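Local coordinates for protein putative pyridoxal phosphate-dependent transferase (Clostridium difficile, PDB 4DQ6) that is a putative pyridoxal phosphate-dependent transferase of the class I and II aminotransferase family, binding pyridoxal-5'-phosphate in each subunit of a two-chain assembly, at residues I94-G98 / I270-N274. Residues are numbered along the deposited sequence; the frame is centred on the assembly and turned at random.
Sequences IYSPG and IKRNN. With PLP (pyridoxal-5'-phosphate), chain C.
Y95 lays its ring against the backbone of 271-273, joining the edge strand 93-96 of the seven-stranded mixed sheet within this chain, part of the fold-type I pyridoxal phosphate enzyme fold, to the loop between helices 255-267 and 275-287. Its CG stands anti to the backbone N (chi1 163°), which swings the ring along the 271-273 backbone. N273 N sits 4.1 Å above one face, offset toward the rim, and R272 C covers the same face. The carboxamide of N273 crosses the ring with its plane turned 45° from it, its OD1 lying 3.4 Å from Y95 CD1. Asparagine suits this site because its amide can be gripped beyond the ring: OD1 accepts from R68, while ND2 bonds S277 and Y72.

P97 and I270 make the tightest apolar contact, meeting at about a right angle. Beta-branched I270 offers its methyl CG2 to the rigid ring of P97, 3.4 Å from CD, tight for two carbons, and the same methyl approaches Y95 CE2. Both also pack on I270 and P97 of the second subunit, at the dimer interface.

No direct hydrogen bond spans the two segments; waters do that work. One donates to both Y95 O and I270 O. Tyrosine suits the site because its ring packs on the loop while its OH hydrogen-bonds two further waters: one accepts from N274 N, the other gives a weak bond to R272 O, which also takes a hydrogen bond from Q246 of the second subunit.

Beyond the strand, the chain turns toward the cofactor. G98 is the N-cap of helix 99-110, and its lack of a side chain lets the pyridoxal-5'-phosphate come close, with G98 CA 3.5 Å from O1P. S96 braces this turn: its OG donates to G98 O at 2.7 Å, 21° from the carbonyl plane.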
loop_
_atom_site.group_PDB
_atom_site.type_symbol
_atom_site.label_atom_id
_atom_site.label_comp_id
_atom_site.label_asym_id
_atom_site.label_seq_id
_atom_site.Cartn_x
_atom_site.Cartn_y
_atom_site.Cartn_z
ATOM N N ILE A 94 -3.067 7.086 -12.628
ATOM C CA ILE A 94 -2.805 7.165 -11.191
ATOM C C ILE A 94 -2.444 5.778 -10.640
ATOM O O ILE A 94 -3.130 4.790 -10.931
ATOM C CB ILE A 94 -4.002 7.761 -10.396
ATOM C CG1 ILE A 94 -4.138 9.191 -10.867
ATOM C CG2 ILE A 94 -3.803 7.645 -8.883
ATOM C CD1 ILE A 94 -5.257 9.912 -10.127
ATOM N N TYR A 95 -1.351 5.719 -9.855
ATOM C CA TYR A 95 -0.948 4.500 -9.132
ATOM C C TYR A 95 -1.946 4.192 -8.020
ATOM O O TYR A 95 -2.328 5.100 -7.267
ATOM C CB TYR A 95 0.413 4.737 -8.478
ATOM C CG TYR A 95 0.749 3.735 -7.398
ATOM C CD1 TYR A 95 1.191 2.421 -7.726
ATOM C CD2 TYR A 95 0.610 4.041 -6.056
ATOM C CE1 TYR A 95 1.419 1.479 -6.744
ATOM C CE2 TYR A 95 0.829 3.082 -5.072
ATOM C CZ TYR A 95 1.241 1.818 -5.409
ATOM O OH TYR A 95 1.488 0.876 -4.398
ATOM N N SER A 96 -2.242 2.916 -7.797
ATOM C CA SER A 96 -2.951 2.468 -6.615
ATOM C C SER A 96 -2.344 1.123 -6.185
ATOM O O SER A 96 -1.974 0.328 -7.080
ATOM C CB SER A 96 -4.421 2.340 -6.913
ATOM O OG SER A 96 -5.154 1.860 -5.777
ATOM N N PRO A 97 -2.302 0.857 -4.875
ATOM C CA PRO A 97 -1.781 -0.494 -4.489
ATOM C C PRO A 97 -2.704 -1.609 -4.947
ATOM O O PRO A 97 -2.338 -2.766 -4.953
ATOM C CB PRO A 97 -1.641 -0.408 -2.984
ATOM C CG PRO A 97 -2.490 0.697 -2.606
ATOM C CD PRO A 97 -2.519 1.709 -3.705
ATOM N N GLY A 98 -3.944 -1.296 -5.208
ATOM C CA GLY A 98 -4.958 -2.261 -5.664
ATOM C C GLY A 98 -6.164 -1.634 -6.324
ATOM O O GLY A 98 -6.486 -0.417 -6.192
ATOM N N ILE A 270 -1.014 7.596 0.077
ATOM C CA ILE A 270 -0.602 6.388 -0.661
ATOM C C ILE A 270 -0.269 6.874 -2.066
ATOM O O ILE A 270 -1.179 7.097 -2.894
ATOM C CB ILE A 270 -1.701 5.308 -0.601
ATOM C CG1 ILE A 270 -1.784 4.760 0.839
ATOM C CG2 ILE A 270 -1.454 4.193 -1.634
ATOM C CD1 ILE A 270 -2.694 3.565 1.004
ATOM N N LYS A 271 1.031 7.056 -2.347
ATOM C CA LYS A 271 1.485 7.691 -3.563
ATOM C C LYS A 271 2.555 6.898 -4.275
ATOM O O LYS A 271 2.615 6.958 -5.489
ATOM C CB LYS A 271 2.068 9.071 -3.303
ATOM C CG LYS A 271 1.116 9.980 -2.579
ATOM C CD LYS A 271 -0.136 10.340 -3.392
ATOM C CE LYS A 271 0.006 11.529 -4.287
ATOM N NZ LYS A 271 -1.317 11.898 -4.910
ATOM N N ARG A 272 3.411 6.191 -3.516
ATOM C CA ARG A 272 4.586 5.536 -4.137
ATOM C C ARG A 272 4.409 4.039 -4.307
ATOM O O ARG A 272 3.861 3.361 -3.428
ATOM C CB ARG A 272 5.854 5.792 -3.287
ATOM C CG ARG A 272 6.237 7.225 -3.058
ATOM C CD ARG A 272 7.600 7.413 -2.415
ATOM N NE ARG A 272 7.917 8.819 -2.332
ATOM C CZ ARG A 272 8.368 9.569 -3.335
ATOM N NH1 ARG A 272 8.599 9.067 -4.538
ATOM N NH2 ARG A 272 8.556 10.853 -3.127
ATOM N N ASN A 273 4.979 3.482 -5.397
ATOM C CA ASN A 273 5.172 2.044 -5.534
ATOM C C ASN A 273 6.202 1.629 -4.491
ATOM O O ASN A 273 7.091 2.414 -4.152
ATOM C CB ASN A 273 5.778 1.689 -6.896
ATOM C CG ASN A 273 4.804 1.810 -8.053
ATOM O OD1 ASN A 273 4.452 2.916 -8.468
ATOM N ND2 ASN A 273 4.378 0.675 -8.586
ATOM N N ASN A 274 6.079 0.409 -3.977
ATOM C CA ASN A 274 7.237 -0.200 -3.284
ATOM C C ASN A 274 8.277 -0.514 -4.344
ATOM O O ASN A 274 8.033 -0.546 -5.525
ATOM C CB ASN A 274 6.851 -1.408 -2.412
ATOM C CG ASN A 274 6.468 -2.632 -3.234
ATOM O OD1 ASN A 274 7.356 -3.195 -3.890
ATOM N ND2 ASN A 274 5.204 -3.076 -3.183
HETATM N N1 PLP C . -11.144 -6.921 -9.405
HETATM C C2 PLP C . -11.539 -8.171 -9.814
HETATM C C2A PLP C . -12.700 -8.425 -10.728
HETATM C C3 PLP C . -10.823 -9.351 -9.384
HETATM O O3 PLP C . -11.215 -10.561 -9.758
HETATM C C4 PLP C . -9.673 -9.190 -8.509
HETATM C C4A PLP C . -8.920 -10.383 -7.980
HETATM C C5 PLP C . -9.312 -7.833 -8.127
HETATM C C6 PLP C . -10.080 -6.739 -8.589
HETATM C C5A PLP C . -8.110 -7.652 -7.254
HETATM O O4P PLP C . -8.314 -6.435 -6.618
HETATM P P PLP C . -7.038 -5.841 -5.818
HETATM O O1P PLP C . -6.166 -5.274 -6.883
HETATM O O2P PLP C . -7.775 -4.813 -4.870
HETATM O O3P PLP C . -6.401 -7.109 -5.169
HETATM O O HOH W 1 -1.457 7.270 -5.778
HETATM O O HOH W 2 3.448 -0.899 -4.656
HETATM O O HOH W 3 1.495 1.473 -1.745
#